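Local atomic coordinates of N-acyl GLM peudo-teicoplanin deacetylase (Actinoplanes teichomyceticus, PDB entry 2X9L), a protein that probably removes the N-acetyl group from the glucosamine of a teicoplanin pseudoaglycone, as a zinc-binding deacetylase of the PIG-L family. Residues P15-A20 with Y74-D79; G46-P51 with R94-I99; A166-A171 with G196-P201. All coordinates share one frame; numbering follows the deposited sequence.

Overall arrangement
From the N terminus, the chain leaves strand 9-14 through the zinc-binding turn 15-20, which contact 1 joins to helix 71-86 and so closes a first long loop. Within that loop lies 46-51, the chain beyond strand 37-42. Its partner 94-99 follows strand 89-92, after contact 1 has closed, so contacts 1 and 2 cross along the chain. They also touch in space, at His16 and Asp97, and share the bound octyl glucoside. Contact 3 comes later, in series with both: it ties helix 162-177 to the loop that runs toward strand 204-211, and meets contact 1 where Thr167 touches Pro15.

Contact 1 of 3, residues P15-A20 with Y74-D79. With ZN (zinc ion), chain B; BOG (octyl beta-D-glucopyranoside), chain C.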
loop_
_atom_site.group_PDB
_atom_site.type_symbol
_atom_site.label_atom_id
_atom_site.label_comp_id
_atom_site.label_asym_id
_atom_site.label_seq_id
_atom_site.Cartn_x
_atom_site.Cartn_y
_atom_site.Cartn_z
ATOM N N PRO A 15 1.880 -0.051 1.896
ATOM C CA PRO A 15 3.097 -0.861 2.007
ATOM C C PRO A 15 4.277 -0.184 1.314
ATOM O O PRO A 15 5.319 0.020 1.940
ATOM C CB PRO A 15 2.740 -2.158 1.271
ATOM C CG PRO A 15 1.242 -2.188 1.257
ATOM C CD PRO A 15 0.793 -0.759 1.200
ATOM N N HIS A 16 4.107 0.154 0.038
ATOM C CA HIS A 16 5.190 0.737 -0.747
ATOM C C HIS A 16 4.822 2.104 -1.253
ATOM O O HIS A 16 3.666 2.513 -1.179
ATOM C CB HIS A 16 5.525 -0.134 -1.966
ATOM C CG HIS A 16 5.969 -1.516 -1.609
ATOM N ND1 HIS A 16 5.265 -2.645 -1.974
ATOM C CD2 HIS A 16 7.037 -1.952 -0.906
ATOM C CE1 HIS A 16 5.883 -3.714 -1.507
ATOM N NE2 HIS A 16 6.966 -3.320 -0.865
ATOM N N LEU A 17 5.819 2.788 -1.808
ATOM C CA LEU A 17 5.625 4.116 -2.371
ATOM C C LEU A 17 4.915 3.988 -3.719
ATOM O O LEU A 17 5.552 3.852 -4.756
ATOM C CB LEU A 17 6.970 4.822 -2.526
ATOM C CG LEU A 17 7.658 5.049 -1.172
ATOM C CD1 LEU A 17 9.158 5.299 -1.340
ATOM C CD2 LEU A 17 6.996 6.166 -0.343
ATOM N N ASP A 18 3.592 3.971 -3.647
ATOM C CA ASP A 18 2.657 4.009 -4.781
ATOM C C ASP A 18 1.374 3.218 -4.529
ATOM O O ASP A 18 0.364 3.439 -5.196
ATOM C CB ASP A 18 3.271 3.587 -6.118
ATOM C CG ASP A 18 3.702 2.135 -6.155
ATOM O OD1 ASP A 18 3.637 1.436 -5.117
ATOM O OD2 ASP A 18 4.135 1.700 -7.248
ATOM N N ASP A 19 1.390 2.332 -3.542
ATOM C CA ASP A 19 0.241 1.441 -3.370
ATOM C C ASP A 19 -1.054 2.171 -3.038
ATOM O O ASP A 19 -2.098 1.842 -3.590
ATOM C CB ASP A 19 0.504 0.386 -2.306
ATOM C CG ASP A 19 1.510 -0.653 -2.747
ATOM O OD1 ASP A 19 1.308 -1.293 -3.802
ATOM O OD2 ASP A 19 2.488 -0.851 -1.999
ATOM N N ALA A 20 -0.995 3.134 -2.119
ATOM C CA ALA A 20 -2.210 3.826 -1.699
ATOM C C ALA A 20 -2.821 4.634 -2.849
ATOM O O ALA A 20 -4.042 4.680 -3.001
ATOM C CB ALA A 20 -1.927 4.733 -0.520
ATOM N N TYR A 74 14.638 8.543 -4.927
ATOM C CA TYR A 74 13.840 8.813 -6.125
ATOM C C TYR A 74 12.359 8.534 -5.875
ATOM O O TYR A 74 11.502 9.317 -6.251
ATOM C CB TYR A 74 14.295 7.955 -7.300
ATOM C CG TYR A 74 15.425 8.528 -8.131
ATOM C CD1 TYR A 74 16.748 8.423 -7.709
ATOM C CD2 TYR A 74 15.170 9.134 -9.363
ATOM C CE1 TYR A 74 17.792 8.933 -8.471
ATOM C CE2 TYR A 74 16.209 9.642 -10.138
ATOM C CZ TYR A 74 17.516 9.541 -9.682
ATOM O OH TYR A 74 18.560 10.040 -10.440
ATOM N N ARG A 75 12.061 7.400 -5.250
ATOM C CA ARG A 75 10.657 7.030 -5.035
ATOM C C ARG A 75 9.975 7.904 -3.990
ATOM O O ARG A 75 8.793 8.215 -4.100
ATOM C CB ARG A 75 10.537 5.554 -4.647
ATOM C CG ARG A 75 11.028 4.606 -5.720
ATOM C CD ARG A 75 10.717 3.158 -5.344
ATOM N NE ARG A 75 9.282 2.891 -5.333
ATOM C CZ ARG A 75 8.759 1.690 -5.083
ATOM N NH1 ARG A 75 9.562 0.667 -4.804
ATOM N NH2 ARG A 75 7.448 1.512 -5.097
ATOM N N ARG A 76 10.714 8.308 -2.965
ATOM C CA ARG A 76 10.140 9.198 -1.979
ATOM C C ARG A 76 9.710 10.505 -2.653
ATOM O O ARG A 76 8.646 11.029 -2.376
ATOM C CB ARG A 76 11.141 9.494 -0.864
ATOM C CG ARG A 76 11.281 8.380 0.178
ATOM C CD ARG A 76 12.229 8.820 1.282
ATOM N NE ARG A 76 12.304 7.867 2.395
ATOM C CZ ARG A 76 12.737 8.184 3.617
ATOM N NH1 ARG A 76 13.110 9.428 3.889
ATOM N NH2 ARG A 76 12.780 7.265 4.573
ATOM N N LYS A 77 10.546 11.039 -3.528
ATOM C CA LYS A 77 10.188 12.268 -4.242
ATOM C C LYS A 77 8.966 12.087 -5.135
ATOM O O LYS A 77 8.116 12.974 -5.228
ATOM C CB LYS A 77 11.380 12.776 -5.062
ATOM C CG LYS A 77 12.523 13.245 -4.180
ATOM C CD LYS A 77 13.657 13.831 -4.994
ATOM C CE LYS A 77 14.620 14.581 -4.098
ATOM N NZ LYS A 77 15.802 15.085 -4.851
ATOM N N GLU A 78 8.879 10.939 -5.796
ATOM C CA GLU A 78 7.704 10.636 -6.604
ATOM C C GLU A 78 6.456 10.620 -5.734
ATOM O O GLU A 78 5.407 11.149 -6.110
ATOM C CB GLU A 78 7.863 9.277 -7.293
ATOM C CG GLU A 78 8.882 9.288 -8.386
ATOM C CD GLU A 78 9.058 7.937 -9.053
ATOM O OE1 GLU A 78 8.608 6.898 -8.499
ATOM O OE2 GLU A 78 9.664 7.922 -10.139
ATOM N N ASP A 79 6.575 9.987 -4.573
ATOM C CA ASP A 79 5.448 9.852 -3.660
ATOM C C ASP A 79 4.981 11.221 -3.172
ATOM O O ASP A 79 3.784 11.494 -3.085
ATOM C CB ASP A 79 5.855 8.954 -2.479
ATOM C CG ASP A 79 4.696 8.629 -1.565
ATOM O OD1 ASP A 79 3.731 7.974 -2.028
ATOM O OD2 ASP A 79 4.739 9.026 -0.379
HETATM ZN ZN ZN B . 3.380 -2.543 -3.053
HETATM C C1 BOG C . 7.023 -5.053 -6.204
HETATM O O1 BOG C . 6.196 -6.120 -6.560
HETATM C C2 BOG C . 6.388 -3.664 -6.059
HETATM O O2 BOG C . 5.440 -3.282 -7.002
HETATM C C3 BOG C . 7.264 -2.558 -5.451
HETATM O O3 BOG C . 6.669 -1.372 -5.108
HETATM C C4 BOG C . 8.503 -2.981 -4.641
HETATM O O4 BOG C . 9.416 -1.981 -4.329
HETATM C C5 BOG C . 9.036 -4.413 -4.844
HETATM O O5 BOG C . 8.165 -5.398 -5.422
HETATM C C6 BOG C . 10.031 -4.944 -3.852
HETATM O O6 BOG C . 9.402 -5.254 -2.662
HETATM C "C1'" BOG C . 6.786 -7.322 -6.931
HETATM C "C2'" BOG C . 5.839 -8.433 -7.318
HETATM C "C3'" BOG C . 5.667 -9.587 -6.368
HETATM C "C4'" BOG C . 6.778 -10.613 -6.297
HETATM C "C5'" BOG C . 6.787 -11.596 -5.140
HETATM C "C6'" BOG C . 8.084 -11.800 -4.397
HETATM C "C7'" BOG C . 8.357 -10.935 -3.195
HETATM C "C8'" BOG C . 8.895 -9.551 -3.404
HETATM O O HOH W 1 2.741 5.751 -0.767
HETATM O O HOH W 2 7.641 4.941 -6.538
HETATM O O HOH W 3 3.986 -1.515 -5.131
#
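Leu17, the centre of an inverse gamma turn ahead of helix 19-33, brings its CA to 5.9 Å from the CA of Asp79 on helix 71-86. Its two methyls divide the work: CD1 packs on Arg75 CB at 3.6 Å, and CD2 meets the Asp79 carboxylate, itself bonded to Tyr229 and His92. The Arg75 chain bends at chi3 (67°), and NH2 gives a hydrogen bond of 3.0 Å to Leu17 O from above the carbonyl plane. NH2 also donates to sugar O3, while NH1 reaches O4 at 2.7 Å. A water joins NE to Leu17 O and Glu78. The Asp18 OD1 to Arg75 NH2 salt bridge is long, 3.8 Å, with the two planes 75° apart. With a leucine in place of Arg75, Leu17 O and both sugar hydroxyls would probably be left without these donors. The sugar's C4 lies over one face of the His16 ring and Pro15 CB over the other; ND1 binds zinc at 2.2 Å, beside Asp19 and His164, and NE2 bonds to Asp163. This is the PHxDD sequence of the PIG-L family, with Leu17 wedged between helix 71-86, Thr42 of strand 37-42 and His92 of strand 89-92.

Contact 2 of 3, residues G46-P51 with R94-I99; sequences GAAQPP and RFLDSI. With BOG (octyl beta-D-glucopyranoside), chain C.
Phe95 meets the contact through its backbone, its carbonyl oxygen accepting the N-H of Gly46, while its ring packs on Arg94 and helix 126-147. One face of the ring carries Arg94 CG, 3.8 Å above the centre, and its CZ in turn lies over one face of the Arg94 guanidinium, offset toward the rim. That guanidinium forms salt bridges with Asp139 and Glu135 of helix 126-147, the helix that also packs against the ring through Leu132 and Val136.

Across the contact the backbones do most of the work. Gly46 N donates to Phe95 O at 2.8 Å, and Gly46 CA approaches Arg94 O at 3.4 Å in a CH...O contact; a beta carbon on Gly46 would run into that same oxygen. Leu96 sends one methyl, CD2, over to the other chain: with CG anti to the carbonyl carbon (chi1 -70°) it lies only 3.1 Å from Ala47 O and 4.1 Å from Ala48 CB. A water takes the N-H of Asp97 and donates to Gly46 O, bridging the two backbones.

Beyond this junction the chain turns to the ligand. Ser98 OG donates to sugar O6, which donates to Asp97 OD1 at 2.6 Å; the separation of Asp97 OD2 and sugar O4 is too short to be taken at face value. Asp97 is seen to bind a second zinc ion, with His16 and Asp163, in a crystal structure of this protein, whereas here its carboxylate takes the sugar hydroxyl O6. The polar backbone links, direct and through water, thus join loop 46-51 to a segment whose carboxylate can serve either metal or ligand.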
loop_
_atom_site.group_PDB
_atom_site.type_symbol
_atom_site.label_atom_id
_atom_site.label_comp_id
_atom_site.label_asym_id
_atom_site.label_seq_id
_atom_site.Cartn_x
_atom_site.Cartn_y
_atom_site.Cartn_z
ATOM N N GLY A 46 11.935 3.084 3.980
ATOM C CA GLY A 46 13.200 3.251 4.663
ATOM C C GLY A 46 14.389 3.477 3.758
ATOM O O GLY A 46 14.526 2.838 2.717
ATOM N N ALA A 47 15.281 4.364 4.186
ATOM C CA ALA A 47 16.451 4.688 3.388
ATOM C C ALA A 47 17.326 3.457 3.216
ATOM O O ALA A 47 17.517 2.668 4.153
ATOM C CB ALA A 47 17.233 5.829 4.023
ATOM N N ALA A 48 17.837 3.285 2.004
ATOM C CA ALA A 48 18.677 2.144 1.685
ATOM C C ALA A 48 19.926 2.650 0.988
ATOM O O ALA A 48 19.863 3.574 0.185
ATOM C CB ALA A 48 17.925 1.169 0.786
ATOM N N GLN A 49 21.062 2.051 1.307
ATOM C CA GLN A 49 22.320 2.432 0.679
ATOM C C GLN A 49 23.067 1.186 0.215
ATOM O O GLN A 49 22.882 0.113 0.774
ATOM C CB GLN A 49 23.177 3.267 1.635
ATOM C CG GLN A 49 22.862 4.760 1.576
ATOM C CD GLN A 49 23.802 5.605 2.429
ATOM O OE1 GLN A 49 24.419 5.110 3.376
ATOM N NE2 GLN A 49 23.909 6.893 2.095
ATOM N N PRO A 50 23.900 1.326 -0.826
ATOM C CA PRO A 50 24.676 0.174 -1.291
ATOM C C PRO A 50 25.516 -0.358 -0.139
ATOM O O PRO A 50 25.718 0.376 0.831
ATOM C CB PRO A 50 25.586 0.772 -2.365
ATOM C CG PRO A 50 24.938 2.056 -2.774
ATOM C CD PRO A 50 24.253 2.563 -1.544
ATOM N N PRO A 51 26.004 -1.605 -0.238
ATOM C CA PRO A 51 25.840 -2.505 -1.386
ATOM C C PRO A 51 24.422 -3.050 -1.516
ATOM O O PRO A 51 23.785 -3.425 -0.517
ATOM C CB PRO A 51 26.803 -3.663 -1.074
ATOM C CG PRO A 51 27.666 -3.182 0.044
ATOM C CD PRO A 51 26.812 -2.229 0.818
ATOM N N ARG A 94 10.264 3.843 8.193
ATOM C CA ARG A 94 11.666 3.496 8.326
ATOM C C ARG A 94 12.008 2.114 7.792
ATOM O O ARG A 94 13.183 1.751 7.736
ATOM C CB ARG A 94 12.070 3.562 9.800
ATOM C CG ARG A 94 11.321 2.535 10.662
ATOM C CD ARG A 94 11.911 2.417 12.062
ATOM N NE ARG A 94 11.017 1.741 13.002
ATOM C CZ ARG A 94 11.248 0.551 13.558
ATOM N NH1 ARG A 94 12.343 -0.126 13.261
ATOM N NH2 ARG A 94 10.366 0.026 14.409
ATOM N N PHE A 95 11.000 1.332 7.423
ATOM C CA PHE A 95 11.256 -0.072 7.089
ATOM C C PHE A 95 11.770 -0.274 5.670
ATOM O O PHE A 95 11.362 0.413 4.740
ATOM C CB PHE A 95 10.007 -0.915 7.369
ATOM C CG PHE A 95 9.533 -0.779 8.775
ATOM C CD1 PHE A 95 8.572 0.172 9.105
ATOM C CD2 PHE A 95 10.087 -1.550 9.784
ATOM C CE1 PHE A 95 8.161 0.322 10.406
ATOM C CE2 PHE A 95 9.670 -1.399 11.094
ATOM C CZ PHE A 95 8.704 -0.460 11.395
ATOM N N LEU A 96 12.675 -1.235 5.514
ATOM C CA LEU A 96 13.302 -1.451 4.227
ATOM C C LEU A 96 12.437 -2.326 3.348
ATOM O O LEU A 96 11.972 -3.368 3.786
ATOM C CB LEU A 96 14.663 -2.136 4.421
ATOM C CG LEU A 96 15.780 -1.314 5.055
ATOM C CD1 LEU A 96 17.005 -2.219 5.265
ATOM C CD2 LEU A 96 16.115 -0.123 4.179
ATOM N N ASP A 97 12.264 -1.900 2.101
ATOM C CA ASP A 97 11.623 -2.695 1.055
ATOM C C ASP A 97 12.241 -4.090 1.019
ATOM O O ASP A 97 13.397 -4.269 1.367
ATOM C CB ASP A 97 11.847 -2.000 -0.290
ATOM C CG ASP A 97 10.887 -2.458 -1.378
ATOM O OD1 ASP A 97 9.985 -3.278 -1.128
ATOM O OD2 ASP A 97 11.040 -1.971 -2.515
ATOM N N SER A 98 11.462 -5.068 0.583
ATOM C CA SER A 98 11.881 -6.465 0.583
ATOM C C SER A 98 13.227 -6.697 -0.111
ATOM O O SER A 98 14.008 -7.560 0.317
ATOM C CB SER A 98 10.812 -7.353 -0.045
ATOM O OG SER A 98 10.674 -7.097 -1.434
ATOM N N ILE A 99 13.499 -5.933 -1.162
ATOM C CA ILE A 99 14.736 -6.126 -1.911
ATOM C C ILE A 99 15.989 -5.636 -1.177
ATOM O O ILE A 99 17.104 -5.832 -1.654
ATOM C CB ILE A 99 14.701 -5.445 -3.294
ATOM C CG1 ILE A 99 14.340 -3.960 -3.155
ATOM C CG2 ILE A 99 13.732 -6.155 -4.226
ATOM C CD1 ILE A 99 14.526 -3.165 -4.477
HETATM C C1 BOG C . 7.023 -5.053 -6.204
HETATM O O1 BOG C . 6.196 -6.120 -6.560
HETATM C C2 BOG C . 6.388 -3.664 -6.059
HETATM O O2 BOG C . 5.440 -3.282 -7.002
HETATM C C3 BOG C . 7.264 -2.558 -5.451
HETATM O O3 BOG C . 6.669 -1.372 -5.108
HETATM C C4 BOG C . 8.503 -2.981 -4.641
HETATM O O4 BOG C . 9.416 -1.981 -4.329
HETATM C C5 BOG C . 9.036 -4.413 -4.844
HETATM O O5 BOG C . 8.165 -5.398 -5.422
HETATM C C6 BOG C . 10.031 -4.944 -3.852
HETATM O O6 BOG C . 9.402 -5.254 -2.662
HETATM C "C1'" BOG C . 6.786 -7.322 -6.931
HETATM C "C2'" BOG C . 5.839 -8.433 -7.318
HETATM C "C3'" BOG C . 5.667 -9.587 -6.368
HETATM C "C4'" BOG C . 6.778 -10.613 -6.297
HETATM C "C5'" BOG C . 6.787 -11.596 -5.140
HETATM C "C6'" BOG C . 8.084 -11.800 -4.397
HETATM C "C7'" BOG C . 8.357 -10.935 -3.195
HETATM C "C8'" BOG C . 8.895 -9.551 -3.404
HETATM O O HOH W 4 12.928 0.876 1.392
#

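Contact 3 of 3, residues A166-A171 with G196-P201; sequences ATRDAA and GAVELP
Arg168 and Leu200 meet at about a right angle, the methyl CD2 of the leucine lying over one face of the guanidinium, 3.6 Å above its plane and offset toward the rim. Val198 comes in obliquely at another corner, its CB 3.5 Å from Arg168 NH2. Next to Arg168 on the helix, Asp169 makes the second part of the interface: its OD1 approaches Pro201 CG at 3.5 Å, and the two side chains cross at a slant.

The two helix residues are joined to each other. Arg168 NH1 donates to Asp169 OD1 at 3.0 Å, nearly straight at 165°, reaching the syn side of the carboxylate and staying close to the guanidinium plane. This salt bridge helps to fix the rotation of the guanidinium, so that one face meets the leucine. The arginine starts out with CG anti to the backbone N (chi1 170°) and then bends at both chi2 and chi3, bringing its head back toward its neighbour. Arg168 is also held from the side of the sheet: NH2 donates to Ala156 O, just past the end of strand 151-155, and Ala157 touches the side chain.

In the Rossmann-like core of the PIG-L family, helix 162-177 is the connection of a beta-alpha-beta crossover between the parallel strands 151-155 and 182-185. The loop 196-201 runs on from there toward strand 204-211, at the antiparallel margin of the sheet.

Further out, Leu200 and Pro201 rest on Leu172, and Pro201 also on Phe173, one turn further along the helix. Helix 162-177 is itself positioned by Ala166 and Ala170, which pack on helix 126-147 through Val133. Toward its start, Thr167 OG1 bonds to the carbonyl of Asp163, which neighbours the zinc ligand His164 and is itself seen to bind another zinc ion in a crystal structure of this protein.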
loop_
_atom_site.group_PDB
_atom_site.type_symbol
_atom_site.label_atom_id
_atom_site.label_comp_id
_atom_site.label_asym_id
_atom_site.label_seq_id
_atom_site.Cartn_x
_atom_site.Cartn_y
_atom_site.Cartn_z
ATOM N N ALA A 166 2.653 -7.982 5.620
ATOM C CA ALA A 166 3.187 -7.463 6.880
ATOM C C ALA A 166 2.461 -6.173 7.276
ATOM O O ALA A 166 2.125 -5.957 8.456
ATOM C CB ALA A 166 4.691 -7.185 6.759
ATOM N N THR A 167 2.253 -5.310 6.284
ATOM C CA THR A 167 1.590 -4.032 6.495
ATOM C C THR A 167 0.164 -4.264 6.966
ATOM O O THR A 167 -0.274 -3.679 7.955
ATOM C CB THR A 167 1.552 -3.182 5.210
ATOM O OG1 THR A 167 2.887 -2.867 4.809
ATOM C CG2 THR A 167 0.785 -1.870 5.440
ATOM N N ARG A 168 -0.561 -5.113 6.250
ATOM C CA ARG A 168 -1.949 -5.393 6.614
ATOM C C ARG A 168 -2.052 -5.978 8.019
ATOM O O ARG A 168 -2.867 -5.538 8.825
ATOM C CB ARG A 168 -2.586 -6.358 5.611
ATOM C CG ARG A 168 -3.959 -6.870 6.061
ATOM C CD ARG A 168 -3.856 -8.362 6.281
ATOM N NE ARG A 168 -4.062 -9.016 5.020
ATOM C CZ ARG A 168 -3.725 -10.263 4.728
ATOM N NH1 ARG A 168 -3.112 -11.044 5.609
ATOM N NH2 ARG A 168 -4.004 -10.716 3.528
ATOM N N ASP A 169 -1.252 -6.997 8.309
ATOM C CA ASP A 169 -1.332 -7.636 9.622
ATOM C C ASP A 169 -0.973 -6.658 10.746
ATOM O O ASP A 169 -1.686 -6.566 11.743
ATOM C CB ASP A 169 -0.454 -8.890 9.673
ATOM C CG ASP A 169 -0.955 -9.996 8.759
ATOM O OD1 ASP A 169 -2.006 -9.836 8.096
ATOM O OD2 ASP A 169 -0.293 -11.045 8.718
ATOM N N ALA A 170 0.109 -5.900 10.577
ATOM C CA ALA A 170 0.482 -4.915 11.600
ATOM C C ALA A 170 -0.630 -3.878 11.829
ATOM O O ALA A 170 -0.915 -3.514 12.977
ATOM C CB ALA A 170 1.790 -4.229 11.235
ATOM N N ALA A 171 -1.246 -3.408 10.741
ATOM C CA ALA A 171 -2.335 -2.437 10.848
ATOM C C ALA A 171 -3.536 -3.026 11.583
ATOM O O ALA A 171 -4.168 -2.346 12.388
ATOM C CB ALA A 171 -2.756 -1.920 9.463
ATOM N N GLY A 196 -8.623 -12.788 -5.353
ATOM C CA GLY A 196 -9.141 -11.781 -4.442
ATOM C C GLY A 196 -9.328 -12.253 -3.011
ATOM O O GLY A 196 -9.413 -11.441 -2.092
ATOM N N ALA A 197 -9.401 -13.564 -2.809
ATOM C CA ALA A 197 -9.543 -14.086 -1.456
ATOM C C ALA A 197 -8.247 -13.847 -0.704
ATOM O O ALA A 197 -7.166 -13.950 -1.288
ATOM C CB ALA A 197 -9.867 -15.573 -1.483
ATOM N N VAL A 198 -8.346 -13.505 0.579
ATOM C CA VAL A 198 -7.155 -13.385 1.418
ATOM C C VAL A 198 -7.344 -14.088 2.758
ATOM O O VAL A 198 -8.474 -14.301 3.201
ATOM C CB VAL A 198 -6.781 -11.914 1.688
ATOM C CG1 VAL A 198 -6.255 -11.242 0.410
ATOM C CG2 VAL A 198 -7.973 -11.161 2.266
ATOM N N GLU A 199 -6.232 -14.438 3.397
ATOM C CA GLU A 199 -6.266 -15.089 4.701
ATOM C C GLU A 199 -5.837 -14.099 5.772
ATOM O O GLU A 199 -4.660 -13.749 5.860
ATOM C CB GLU A 199 -5.296 -16.266 4.738
ATOM C CG GLU A 199 -5.580 -17.384 3.753
ATOM C CD GLU A 199 -4.526 -18.477 3.826
ATOM O OE1 GLU A 199 -3.324 -18.131 3.896
ATOM O OE2 GLU A 199 -4.895 -19.675 3.820
ATOM N N LEU A 200 -6.780 -13.654 6.587
ATOM C CA LEU A 200 -6.455 -12.732 7.670
ATOM C C LEU A 200 -5.975 -13.460 8.921
ATOM O O LEU A 200 -6.217 -14.652 9.088
ATOM C CB LEU A 200 -7.667 -11.860 8.012
ATOM C CG LEU A 200 -8.264 -11.071 6.847
ATOM C CD1 LEU A 200 -9.534 -10.350 7.286
ATOM C CD2 LEU A 200 -7.250 -10.097 6.277
ATOM N N PRO A 201 -5.302 -12.731 9.821
ATOM C CA PRO A 201 -4.892 -13.347 11.082
ATOM C C PRO A 201 -6.118 -13.832 11.845
ATOM O O PRO A 201 -7.218 -13.305 11.652
ATOM C CB PRO A 201 -4.210 -12.200 11.832
ATOM C CG PRO A 201 -3.790 -11.222 10.762
ATOM C CD PRO A 201 -4.852 -11.332 9.701
#